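Long-range contacts in 5-formyl-3-hydroxy-2-methylpyridine 4-carboxylate 5-dehydrogenase (Mesorhizobium japonicum MAFF 303099, PDB 4OM8), which oxidises the vitamin B6 breakdown product 5-formyl-3-hydroxy-2-methylpyridine-4-carboxylate with NAD(+), and can also reduce it with NADH to 4-pyridoxate: residues A[18-23]-A[50-55]; A[25-30]-A[64-69]; A[149-154]-A[183-188]; A[201-206]-A[258-263]. All coordinates share one frame; numbering follows the deposited sequence.

Interaction 1: residues A[18-23]-A[50-55]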
loop_
_atom_site.group_PDB
_atom_site.type_symbol
_atom_site.label_atom_id
_atom_site.label_comp_id
_atom_site.label_asym_id
_atom_site.label_seq_id
_atom_site.Cartn_x
_atom_site.Cartn_y
_atom_site.Cartn_z
ATOM N N ALA A 18 3.804 18.723 17.058
ATOM C CA ALA A 18 3.715 19.400 18.352
ATOM C C ALA A 18 2.428 19.015 19.073
ATOM O O ALA A 18 2.446 18.646 20.255
ATOM C CB ALA A 18 3.793 20.919 18.169
ATOM N N ALA A 19 1.314 19.080 18.361
ATOM C CA ALA A 19 0.029 18.725 18.953
ATOM C C ALA A 19 0.026 17.278 19.459
ATOM O O ALA A 19 -0.458 16.997 20.554
ATOM C CB ALA A 19 -1.083 18.938 17.948
ATOM N N ARG A 20 0.584 16.360 18.669
ATOM C CA ARG A 20 0.512 14.950 19.024
ATOM C C ARG A 20 1.377 14.653 20.232
ATOM O O ARG A 20 0.999 13.854 21.089
ATOM C CB ARG A 20 0.942 14.057 17.854
ATOM C CG ARG A 20 0.867 12.566 18.178
ATOM C CD ARG A 20 -0.554 12.193 18.534
ATOM N NE ARG A 20 -0.730 10.798 18.936
ATOM C CZ ARG A 20 -0.595 10.359 20.184
ATOM N NH1 ARG A 20 -0.244 11.197 21.160
ATOM N NH2 ARG A 20 -0.814 9.078 20.462
ATOM N N LEU A 21 2.553 15.276 20.288
ATOM C CA LEU A 21 3.423 15.087 21.435
ATOM C C LEU A 21 2.805 15.673 22.703
ATOM O O LEU A 21 2.853 15.047 23.760
ATOM C CB LEU A 21 4.792 15.721 21.168
ATOM C CG LEU A 21 5.608 14.978 20.104
ATOM C CD1 LEU A 21 6.822 15.812 19.688
ATOM C CD2 LEU A 21 6.066 13.616 20.625
ATOM N N ALA A 22 2.215 16.857 22.604
ATOM C CA ALA A 22 1.571 17.447 23.773
ATOM C C ALA A 22 0.399 16.606 24.253
ATOM O O ALA A 22 0.145 16.514 25.453
ATOM C CB ALA A 22 1.107 18.852 23.467
ATOM N N ARG A 23 -0.323 16.001 23.315
ATOM C CA ARG A 23 -1.468 15.168 23.676
ATOM C C ARG A 23 -1.004 13.948 24.483
ATOM O O ARG A 23 -1.768 13.365 25.249
ATOM C CB ARG A 23 -2.222 14.741 22.407
ATOM C CG ARG A 23 -3.562 14.031 22.642
ATOM C CD ARG A 23 -4.573 14.946 23.311
ATOM N NE ARG A 23 -4.931 16.088 22.473
ATOM C CZ ARG A 23 -6.075 16.185 21.795
ATOM N NH1 ARG A 23 -6.957 15.201 21.845
ATOM N NH2 ARG A 23 -6.323 17.263 21.059
ATOM N N THR A 50 -8.295 19.163 16.861
ATOM C CA THR A 50 -9.602 18.595 16.544
ATOM C C THR A 50 -9.464 17.192 15.931
ATOM O O THR A 50 -10.244 16.282 16.242
ATOM C CB THR A 50 -10.367 19.527 15.594
ATOM O OG1 THR A 50 -10.469 20.826 16.196
ATOM C CG2 THR A 50 -11.768 18.992 15.318
ATOM N N VAL A 51 -8.453 17.012 15.082
ATOM C CA VAL A 51 -8.196 15.712 14.463
ATOM C C VAL A 51 -7.822 14.702 15.542
ATOM O O VAL A 51 -8.273 13.564 15.524
ATOM C CB VAL A 51 -7.098 15.822 13.397
ATOM C CG1 VAL A 51 -6.554 14.438 13.030
ATOM C CG2 VAL A 51 -7.636 16.543 12.176
ATOM N N LEU A 52 -7.021 15.129 16.516
ATOM C CA LEU A 52 -6.658 14.229 17.599
ATOM C C LEU A 52 -7.899 13.811 18.394
ATOM O O LEU A 52 -8.012 12.666 18.817
ATOM C CB LEU A 52 -5.631 14.887 18.518
ATOM C CG LEU A 52 -4.261 15.139 17.890
ATOM C CD1 LEU A 52 -3.351 15.790 18.916
ATOM C CD2 LEU A 52 -3.652 13.842 17.435
ATOM N N ASP A 53 -8.831 14.744 18.576
ATOM C CA ASP A 53 -10.101 14.411 19.222
ATOM C C ASP A 53 -10.850 13.354 18.415
ATOM O O ASP A 53 -11.359 12.378 18.966
ATOM C CB ASP A 53 -10.987 15.648 19.377
ATOM C CG ASP A 53 -10.425 16.669 20.350
ATOM O OD1 ASP A 53 -9.554 16.316 21.172
ATOM O OD2 ASP A 53 -10.887 17.833 20.296
ATOM N N ALA A 54 -10.911 13.570 17.107
ATOM C CA ALA A 54 -11.622 12.676 16.203
ATOM C C ALA A 54 -10.973 11.298 16.178
ATOM O O ALA A 54 -11.638 10.302 15.908
ATOM C CB ALA A 54 -11.670 13.271 14.811
ATOM N N LEU A 55 -9.668 11.242 16.440
ATOM C CA LEU A 55 -8.971 9.963 16.529
ATOM C C LEU A 55 -9.158 9.279 17.878
ATOM O O LEU A 55 -8.723 8.142 18.074
ATOM C CB LEU A 55 -7.478 10.166 16.261
ATOM C CG LEU A 55 -7.109 10.369 14.792
ATOM C CD1 LEU A 55 -5.685 10.871 14.677
ATOM C CD2 LEU A 55 -7.294 9.060 13.997
#
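Leu52 pushes its isobutyl group from the last turns of helix 35-54 against helix 14-23, and each of its methyls finds a different partner. CD1 lies 4.0 Å from Ala19 CB and also packs against the carbonyl of Ala19 and CB of Arg23, whereas CD2 meets the aliphatic shaft of Arg20, 3.7 Å from its CD. This is the close-packed, buried half of the contact. Toward solvent it passes into charge. Arg23 sets CG anti to its N (chi1 -172°) and then bends twice, which lays one guanidinium face over Leu52 CB and turns the far edge to Asp53. Arg23 NH1 binds Asp53 OD1 at 2.9 Å in a bent salt bridge, the two planes 44° apart, with a weak second bond from NH2. Glu49 and the carbonyl O of Ile57 hold the same guanidinium. A leucine in place of Arg23 would probably leave the carboxylates of Asp53 and Glu49 without their shared cation and uncover Leu52 CB. The short helical segments cross at -53° with axes 10.5 Å apart; on its other flank helix 14-23 rests on strand 4-8 through Ala18 and Leu21, while Val51 and Leu55 of 50-55 face helix 284-305.

Interaction 2: residues A[25-30]-A[64-69]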
loop_
_atom_site.group_PDB
_atom_site.type_symbol
_atom_site.label_atom_id
_atom_site.label_comp_id
_atom_site.label_asym_id
_atom_site.label_seq_id
_atom_site.Cartn_x
_atom_site.Cartn_y
_atom_site.Cartn_z
ATOM N N GLY A 25 1.146 14.186 26.809
ATOM C CA GLY A 25 1.498 14.660 28.136
ATOM C C GLY A 25 2.778 15.475 28.184
ATOM O O GLY A 25 3.127 16.010 29.225
ATOM N N LEU A 26 3.473 15.580 27.058
ATOM C CA LEU A 26 4.768 16.248 27.013
ATOM C C LEU A 26 4.627 17.757 26.951
ATOM O O LEU A 26 3.631 18.274 26.438
ATOM C CB LEU A 26 5.564 15.761 25.799
ATOM C CG LEU A 26 6.197 14.365 25.815
ATOM C CD1 LEU A 26 7.251 14.230 26.915
ATOM C CD2 LEU A 26 5.176 13.234 25.914
ATOM N N GLN A 27 5.616 18.478 27.482
ATOM C CA GLN A 27 5.672 19.918 27.296
ATOM C C GLN A 27 6.398 20.207 25.996
ATOM O O GLN A 27 7.522 19.761 25.834
ATOM C CB GLN A 27 6.398 20.594 28.458
ATOM C CG GLN A 27 6.770 22.046 28.182
ATOM C CD GLN A 27 7.719 22.609 29.222
ATOM O OE1 GLN A 27 7.336 22.804 30.384
ATOM N NE2 GLN A 27 8.964 22.880 28.814
ATOM N N VAL A 28 5.760 20.942 25.085
ATOM C CA VAL A 28 6.354 21.194 23.774
ATOM C C VAL A 28 6.519 22.686 23.555
ATOM O O VAL A 28 5.556 23.442 23.693
ATOM C CB VAL A 28 5.485 20.596 22.635
ATOM C CG1 VAL A 28 6.092 20.893 21.264
ATOM C CG2 VAL A 28 5.306 19.102 22.828
ATOM N N VAL A 29 7.739 23.114 23.223
ATOM C CA VAL A 29 7.954 24.491 22.784
ATOM C C VAL A 29 8.553 24.437 21.382
ATOM O O VAL A 29 9.500 23.701 21.135
ATOM C CB VAL A 29 8.863 25.276 23.754
ATOM C CG1 VAL A 29 8.951 26.733 23.330
ATOM C CG2 VAL A 29 8.303 25.197 25.173
ATOM N N ALA A 30 7.976 25.189 20.455
ATOM C CA ALA A 30 8.380 25.078 19.061
ATOM C C ALA A 30 8.823 26.419 18.517
ATOM O O ALA A 30 8.293 27.475 18.903
ATOM C CB ALA A 30 7.247 24.515 18.221
ATOM N N VAL A 64 2.657 17.825 31.591
ATOM C CA VAL A 64 2.316 19.205 31.260
ATOM C C VAL A 64 1.323 19.269 30.091
ATOM O O VAL A 64 0.270 19.909 30.193
ATOM C CB VAL A 64 3.596 20.011 30.932
ATOM C CG1 VAL A 64 3.257 21.373 30.348
ATOM C CG2 VAL A 64 4.468 20.156 32.183
ATOM N N GLY A 65 1.668 18.621 28.980
ATOM C CA GLY A 65 0.755 18.486 27.852
ATOM C C GLY A 65 0.348 19.770 27.158
ATOM O O GLY A 65 -0.822 19.953 26.829
ATOM N N THR A 66 1.306 20.656 26.910
ATOM C CA THR A 66 1.024 21.924 26.253
ATOM C C THR A 66 1.922 22.171 25.051
ATOM O O THR A 66 2.998 21.575 24.921
ATOM C CB THR A 66 1.198 23.110 27.204
ATOM O OG1 THR A 66 2.544 23.126 27.693
ATOM C CG2 THR A 66 0.219 23.021 28.383
ATOM N N VAL A 67 1.465 23.066 24.176
ATOM C CA VAL A 67 2.248 23.550 23.044
ATOM C C VAL A 67 2.371 25.063 23.125
ATOM O O VAL A 67 1.374 25.756 23.352
ATOM C CB VAL A 67 1.600 23.193 21.688
ATOM C CG1 VAL A 67 2.432 23.753 20.529
ATOM C CG2 VAL A 67 1.425 21.702 21.540
ATOM N N ARG A 68 3.588 25.571 22.940
ATOM C CA ARG A 68 3.838 27.004 22.822
ATOM C C ARG A 68 4.798 27.269 21.675
ATOM O O ARG A 68 5.771 26.537 21.508
ATOM C CB ARG A 68 4.413 27.567 24.129
ATOM C CG ARG A 68 4.755 29.044 24.070
ATOM C CD ARG A 68 5.106 29.593 25.450
ATOM N NE ARG A 68 6.315 29.021 26.056
ATOM C CZ ARG A 68 7.544 29.488 25.827
ATOM N NH1 ARG A 68 7.721 30.494 24.980
ATOM N NH2 ARG A 68 8.594 28.940 26.425
ATOM N N PHE A 69 4.517 28.306 20.888
ATOM C CA PHE A 69 5.403 28.747 19.818
ATOM C C PHE A 69 6.205 29.965 20.270
ATOM O O PHE A 69 5.682 30.855 20.949
ATOM C CB PHE A 69 4.617 29.112 18.546
ATOM C CG PHE A 69 3.903 27.954 17.900
ATOM C CD1 PHE A 69 4.274 26.649 18.162
ATOM C CD2 PHE A 69 2.870 28.186 17.011
ATOM C CE1 PHE A 69 3.623 25.595 17.564
ATOM C CE2 PHE A 69 2.206 27.131 16.407
ATOM C CZ PHE A 69 2.583 25.835 16.691
HETATM O O HOH W 1 4.603 24.341 26.149
#
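Val28 and Val67, like Ala30 and Phe69, are neighbours on two parallel strands joined by helix 35-54, a beta-alpha-beta crossover of the Rossmann fold that binds NAD. Strand 66-70 lies at the edge of the sheet within this chain. On the face bearing Val28, Ala30, Val67 and Phe69, Val28 CB comes within 4.3 Å of Val67 CG2, and both valines are covered by helix 14-23. The Phe69 ring meets the methyl of Ala30 obliquely, with CD1 3.7 Å from Ala30 CB, and its other neighbours include Ile38, Ala41 and Arg42 of helix 35-54. The opposite face carries Val29 and Arg68, which lie alongside each other and point the same way. Arg68 starts out extended and bends at chi3 (64°), which brings one face of its guanidinium over Val29 CG1 while NH2 forms a salt bridge with Asp75. Gln27 and Val64 also run side by side, touching through CB and CG1. Between these side chains the backbones exchange three sound hydrogen bonds: Val28 N to Thr66 O, Arg68 N to Val28 O, and Ala30 N to Arg68 O. At the entry to the strands the pairing is weaker, and Gly25, with a positive phi that suits glycine, closes the preceding helix in a Schellman motif. Farther along, a water bridges the strands: it donates to Val28 O at 2.8 Å, the carbonyl that also accepts from Arg68 N, and is hydrogen-bonded to Thr66 OG1, also at 2.8 Å.

Interaction 3: residues A[149-154]-A[183-188]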
loop_
_atom_site.group_PDB
_atom_site.type_symbol
_atom_site.label_atom_id
_atom_site.label_comp_id
_atom_site.label_asym_id
_atom_site.label_seq_id
_atom_site.Cartn_x
_atom_site.Cartn_y
_atom_site.Cartn_z
ATOM N N GLU A 149 9.720 5.979 12.461
ATOM C CA GLU A 149 10.982 5.244 12.361
ATOM C C GLU A 149 12.032 5.822 13.303
ATOM O O GLU A 149 12.190 7.040 13.383
ATOM C CB GLU A 149 11.520 5.281 10.932
ATOM C CG GLU A 149 10.638 4.558 9.904
ATOM C CD GLU A 149 11.196 4.709 8.517
ATOM O OE1 GLU A 149 11.223 5.852 8.020
ATOM O OE2 GLU A 149 11.612 3.685 7.940
ATOM N N VAL A 150 12.756 4.947 13.993
ATOM C CA VAL A 150 13.853 5.358 14.871
ATOM C C VAL A 150 15.150 4.801 14.291
ATOM O O VAL A 150 15.275 3.579 14.134
ATOM C CB VAL A 150 13.639 4.848 16.303
ATOM C CG1 VAL A 150 14.726 5.401 17.212
ATOM C CG2 VAL A 150 12.259 5.273 16.821
ATOM N N ILE A 151 16.087 5.678 13.936
ATOM C CA ILE A 151 17.278 5.253 13.199
ATOM C C ILE A 151 18.595 5.692 13.816
ATOM O O ILE A 151 18.932 6.872 13.817
ATOM C CB ILE A 151 17.265 5.775 11.748
ATOM C CG1 ILE A 151 15.880 5.592 11.112
ATOM C CG2 ILE A 151 18.352 5.085 10.923
ATOM C CD1 ILE A 151 15.032 6.872 11.050
ATOM N N ALA A 152 19.380 4.725 14.272
ATOM C CA ALA A 152 20.722 5.040 14.728
ATOM C C ALA A 152 21.664 5.366 13.580
ATOM O O ALA A 152 21.674 4.689 12.546
ATOM C CB ALA A 152 21.279 3.884 15.521
ATOM N N GLY A 153 22.480 6.401 13.762
ATOM C CA GLY A 153 23.652 6.578 12.920
ATOM C C GLY A 153 24.783 5.716 13.468
ATOM O O GLY A 153 24.625 5.062 14.499
ATOM N N GLU A 154 25.924 5.721 12.783
ATOM C CA GLU A 154 27.041 4.878 13.181
ATOM C C GLU A 154 27.488 5.122 14.625
ATOM O O GLU A 154 27.932 4.188 15.300
ATOM C CB GLU A 154 28.210 5.090 12.221
ATOM C CG GLU A 154 29.385 4.166 12.462
ATOM C CD GLU A 154 29.099 2.731 12.063
ATOM O OE1 GLU A 154 28.103 2.487 11.346
ATOM O OE2 GLU A 154 29.883 1.842 12.460
ATOM N N PRO A 183 20.108 4.509 2.963
ATOM C CA PRO A 183 19.390 5.611 2.310
ATOM C C PRO A 183 17.885 5.367 2.281
ATOM O O PRO A 183 17.453 4.321 1.800
ATOM C CB PRO A 183 19.983 5.626 0.894
ATOM C CG PRO A 183 21.373 5.066 1.065
ATOM C CD PRO A 183 21.234 4.012 2.146
ATOM N N GLY A 184 17.099 6.310 2.792
ATOM C CA GLY A 184 15.655 6.158 2.787
ATOM C C GLY A 184 15.122 5.296 3.918
ATOM O O GLY A 184 13.929 5.017 3.952
ATOM N N PHE A 185 15.997 4.880 4.840
ATOM C CA PHE A 185 15.618 4.042 5.986
ATOM C C PHE A 185 14.776 2.849 5.500
ATOM O O PHE A 185 15.242 2.108 4.636
ATOM C CB PHE A 185 14.911 4.895 7.042
ATOM C CG PHE A 185 15.650 6.171 7.364
ATOM C CD1 PHE A 185 17.019 6.159 7.596
ATOM C CD2 PHE A 185 14.979 7.382 7.413
ATOM C CE1 PHE A 185 17.701 7.323 7.883
ATOM C CE2 PHE A 185 15.652 8.554 7.684
ATOM C CZ PHE A 185 17.015 8.529 7.934
ATOM N N VAL A 186 13.569 2.633 6.018
ATOM C CA VAL A 186 12.753 1.525 5.501
ATOM C C VAL A 186 11.546 2.017 4.714
ATOM O O VAL A 186 11.336 1.591 3.564
ATOM C CB VAL A 186 12.282 0.586 6.637
ATOM C CG1 VAL A 186 11.225 -0.406 6.127
ATOM C CG2 VAL A 186 13.499 -0.146 7.202
ATOM N N GLU A 187 10.768 2.915 5.319
ATOM C CA GLU A 187 9.496 3.356 4.732
ATOM C C GLU A 187 9.685 3.891 3.316
ATOM O O GLU A 187 9.044 3.428 2.362
ATOM C CB GLU A 187 8.846 4.430 5.612
ATOM C CG GLU A 187 7.554 4.966 5.066
ATOM C CD GLU A 187 7.129 6.223 5.793
ATOM O OE1 GLU A 187 7.968 7.136 5.930
ATOM O OE2 GLU A 187 5.967 6.297 6.239
ATOM N N ASN A 188 10.563 4.869 3.155
ATOM C CA ASN A 188 10.669 5.473 1.840
ATOM C C ASN A 188 11.410 4.572 0.854
ATOM O O ASN A 188 11.227 4.721 -0.348
ATOM C CB ASN A 188 11.305 6.858 1.933
ATOM C CG ASN A 188 10.268 7.914 2.275
ATOM O OD1 ASN A 188 9.139 7.834 1.793
ATOM N ND2 ASN A 188 10.626 8.877 3.131
HETATM O O HOH W 2 11.955 6.175 5.386
#
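Glu149 reaches from strand 147-151 to the start of helix 187-203, where its OE2 takes two backbone N-H groups. Its CG lies anti to the carbonyl carbon and the chain runs extended beyond, which carries the carboxylate across. Glu187 N approaches at 2.9 Å in a nearly straight bond (169°) from above the carboxylate plane, and Val186 N, also 2.9 Å from Glu149 OE2, comes in on the syn side with a more bent geometry. Beside this grip, Ile151 CD1 sits over the centre of the Phe185 ring, 3.7 Å from the centroid and 11° off its normal, a CH-pi contact; Ile151 CG1 lies nearest CD1 and CG of the ring, CG2 nearest CD1 and CE1. The Glu149 carboxylate stands steeply to that ring, 79° between planes, and OE2 brushes Phe185 CB.

The second shell fixes the other oxygen. Glu149 OE1 is hydrogen-bonded to ND1 of His137, a residue inferred to be important for catalysis, and accepts from a water at 2.8 Å that also donates to Gly184 O and accepts from Asn188 N. Glu187 turns its own carboxylate to Ser139. Cys215 and Gly219 of the second subunit pack against this region.

With Glu149 cut back to an alanine, the N-H groups of Val186 and Glu187 would probably lose their acceptor and His137 ND1 its partner, leaving the imidazole freer to turn. One buried carboxylate thus joins the NAD-binding domain to the C-terminal domain and probably holds His137 in its orientation, consistent with the His-Glu pair of 3-hydroxyacyl-CoA dehydrogenases.

Interaction 4: residues A[201-206]-A[258-263]; sequences LVERGV and VAPMVL
The amide end of helix 260-267 is met by an acidic side chain distant in sequence, within the C-terminal domain: Glu203, on the last turn of helix 187-203, reaches it. Its chain is fully extended as far as CD (chi1 178°, chi2 171°), which carries OE2 to the backbone of Met261. Met261 N donates to Glu203 OE2 at 2.7 Å, a nearly straight bond (169°) that meets the oxygen almost along its C-O axis. Carbon atoms also crowd this oxygen, with Ala259 CB 3.4 Å and Pro260 CD 3.3 Å from Glu203 OE2; the proline nitrogen, having no hydrogen, can give it nothing. The Glu203 and Met261 side chains run past one another, headed opposite ways, and Met261, bent at chi3, brings SD against Val202 CG1, a less certain contact because Met261 has two conformers. Arg255 makes a long, weak ion pair with Glu203 OE1. Gly205 ends helix 187-203 in a Schellman motif, Val206 N bonding to Leu201 O, and Arg204 O accepts from Lys180 of the second subunit. An acidic group accepting a first-turn amide, with Ala259 at the N-cap, is probably favoured by the positive end of the helix dipole, an arrangement typical of helix N-termini.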
loop_
_atom_site.group_PDB
_atom_site.type_symbol
_atom_site.label_atom_id
_atom_site.label_comp_id
_atom_site.label_asym_id
_atom_site.label_seq_id
_atom_site.Cartn_x
_atom_site.Cartn_y
_atom_site.Cartn_z
ATOM N N LEU A 201 5.587 1.782 -15.444
ATOM C CA LEU A 201 4.466 1.228 -16.181
ATOM C C LEU A 201 3.633 2.318 -16.856
ATOM O O LEU A 201 3.139 2.132 -17.983
ATOM C CB LEU A 201 3.599 0.382 -15.247
ATOM C CG LEU A 201 4.300 -0.896 -14.765
ATOM C CD1 LEU A 201 3.543 -1.529 -13.614
ATOM C CD2 LEU A 201 4.449 -1.891 -15.896
ATOM N N VAL A 202 3.469 3.454 -16.182
ATOM C CA VAL A 202 2.740 4.581 -16.759
ATOM C C VAL A 202 3.549 5.139 -17.923
ATOM O O VAL A 202 3.035 5.347 -19.021
ATOM C CB VAL A 202 2.470 5.665 -15.713
ATOM C CG1 VAL A 202 1.979 6.955 -16.374
ATOM C CG2 VAL A 202 1.466 5.150 -14.672
ATOM N N GLU A 203 4.836 5.330 -17.679
ATOM C CA GLU A 203 5.744 5.917 -18.660
ATOM C C GLU A 203 5.807 5.138 -19.968
ATOM O O GLU A 203 5.855 5.740 -21.047
ATOM C CB GLU A 203 7.127 6.018 -18.026
ATOM C CG GLU A 203 8.216 6.561 -18.872
ATOM C CD GLU A 203 9.447 6.786 -18.033
ATOM O OE1 GLU A 203 10.211 5.828 -17.824
ATOM O OE2 GLU A 203 9.610 7.907 -17.542
ATOM N N ARG A 204 5.777 3.809 -19.895
ATOM C CA ARG A 204 5.904 3.028 -21.121
ATOM C C ARG A 204 4.554 2.573 -21.674
ATOM O O ARG A 204 4.487 1.700 -22.538
ATOM C CB ARG A 204 6.833 1.840 -20.913
ATOM C CG ARG A 204 6.392 0.784 -19.946
ATOM C CD ARG A 204 7.644 -0.011 -19.582
ATOM N NE ARG A 204 7.424 -1.156 -18.702
ATOM C CZ ARG A 204 7.279 -2.410 -19.123
ATOM N NH1 ARG A 204 7.299 -2.683 -20.417
ATOM N NH2 ARG A 204 7.108 -3.394 -18.246
ATOM N N GLY A 205 3.487 3.195 -21.187
ATOM C CA GLY A 205 2.174 3.042 -21.795
ATOM C C GLY A 205 1.436 1.756 -21.477
ATOM O O GLY A 205 0.562 1.332 -22.239
ATOM N N VAL A 206 1.773 1.132 -20.356
ATOM C CA VAL A 206 1.070 -0.079 -19.949
ATOM C C VAL A 206 -0.290 0.282 -19.361
ATOM O O VAL A 206 -1.229 -0.493 -19.460
ATOM C CB VAL A 206 1.915 -0.908 -18.946
ATOM C CG1 VAL A 206 1.160 -2.155 -18.471
ATOM C CG2 VAL A 206 3.260 -1.300 -19.591
ATOM N N VAL A 258 16.528 9.238 -12.616
ATOM C CA VAL A 258 15.201 9.845 -12.688
ATOM C C VAL A 258 14.501 9.394 -13.967
ATOM O O VAL A 258 15.103 9.371 -15.039
ATOM C CB VAL A 258 15.263 11.387 -12.636
ATOM C CG1 VAL A 258 13.853 11.982 -12.591
ATOM C CG2 VAL A 258 16.049 11.835 -11.435
ATOM N N ALA A 259 13.239 9.000 -13.839
ATOM C CA ALA A 259 12.445 8.571 -14.986
ATOM C C ALA A 259 12.231 9.720 -15.955
ATOM O O ALA A 259 11.982 10.853 -15.532
ATOM C CB ALA A 259 11.104 8.025 -14.521
ATOM N N PRO A 260 12.332 9.443 -17.264
ATOM C CA PRO A 260 12.114 10.484 -18.277
ATOM C C PRO A 260 10.816 11.282 -18.108
ATOM O O PRO A 260 10.835 12.503 -18.292
ATOM C CB PRO A 260 12.087 9.687 -19.578
ATOM C CG PRO A 260 13.028 8.549 -19.316
ATOM C CD PRO A 260 12.853 8.194 -17.851
ATOM N N MET A 261 9.722 10.615 -17.758
ATOM C CA MET A 261 8.443 11.294 -17.594
ATOM C C MET A 261 8.501 12.288 -16.433
ATOM O O MET A 261 7.902 13.360 -16.485
ATOM C CB MET A 261 7.325 10.273 -17.365
ATOM C CG MET A 261 5.972 10.880 -17.042
ATOM S SD MET A 261 4.684 9.623 -16.831
ATOM C CE MET A 261 5.307 8.638 -15.485
ATOM N N VAL A 262 9.235 11.935 -15.385
ATOM C CA VAL A 262 9.381 12.840 -14.248
ATOM C C VAL A 262 10.250 14.048 -14.635
ATOM O O VAL A 262 9.951 15.177 -14.238
ATOM C CB VAL A 262 9.983 12.100 -13.021
ATOM C CG1 VAL A 262 10.361 13.063 -11.891
ATOM C CG2 VAL A 262 8.996 11.067 -12.508
ATOM N N LEU A 263 11.315 13.811 -15.409
ATOM C CA LEU A 263 12.130 14.918 -15.920
ATOM C C LEU A 263 11.299 15.836 -16.813
ATOM O O LEU A 263 11.420 17.051 -16.753
ATOM C CB LEU A 263 13.350 14.384 -16.689
ATOM C CG LEU A 263 14.386 13.687 -15.809
ATOM C CD1 LEU A 263 15.484 13.050 -16.660
ATOM C CD2 LEU A 263 14.981 14.661 -14.790
#

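How the interactions relate
Interactions 1 and 2 lie in the NAD-binding domain with centres 12 Å apart. Their segments alternate along the chain, and they touch where Ala18 and Ala22 of helix 14-23 pack on Val67, so helix packing and strand pairing form one continuous piece of the Rossmann core. Interaction 3 follows, its centre 26 Å from that of interaction 2 but reaching the same sheet through strand 147-151; its other segment opens helix 187-203. That helix carries the chain on to interaction 4, 28 Å farther between centres, in the C-terminal domain. Interactions 3 and 4 therefore sit near the two ends of one helix, and both touch the second subunit, so this helix connects the NAD-binding domain to the C-terminal domain alongside the second subunit.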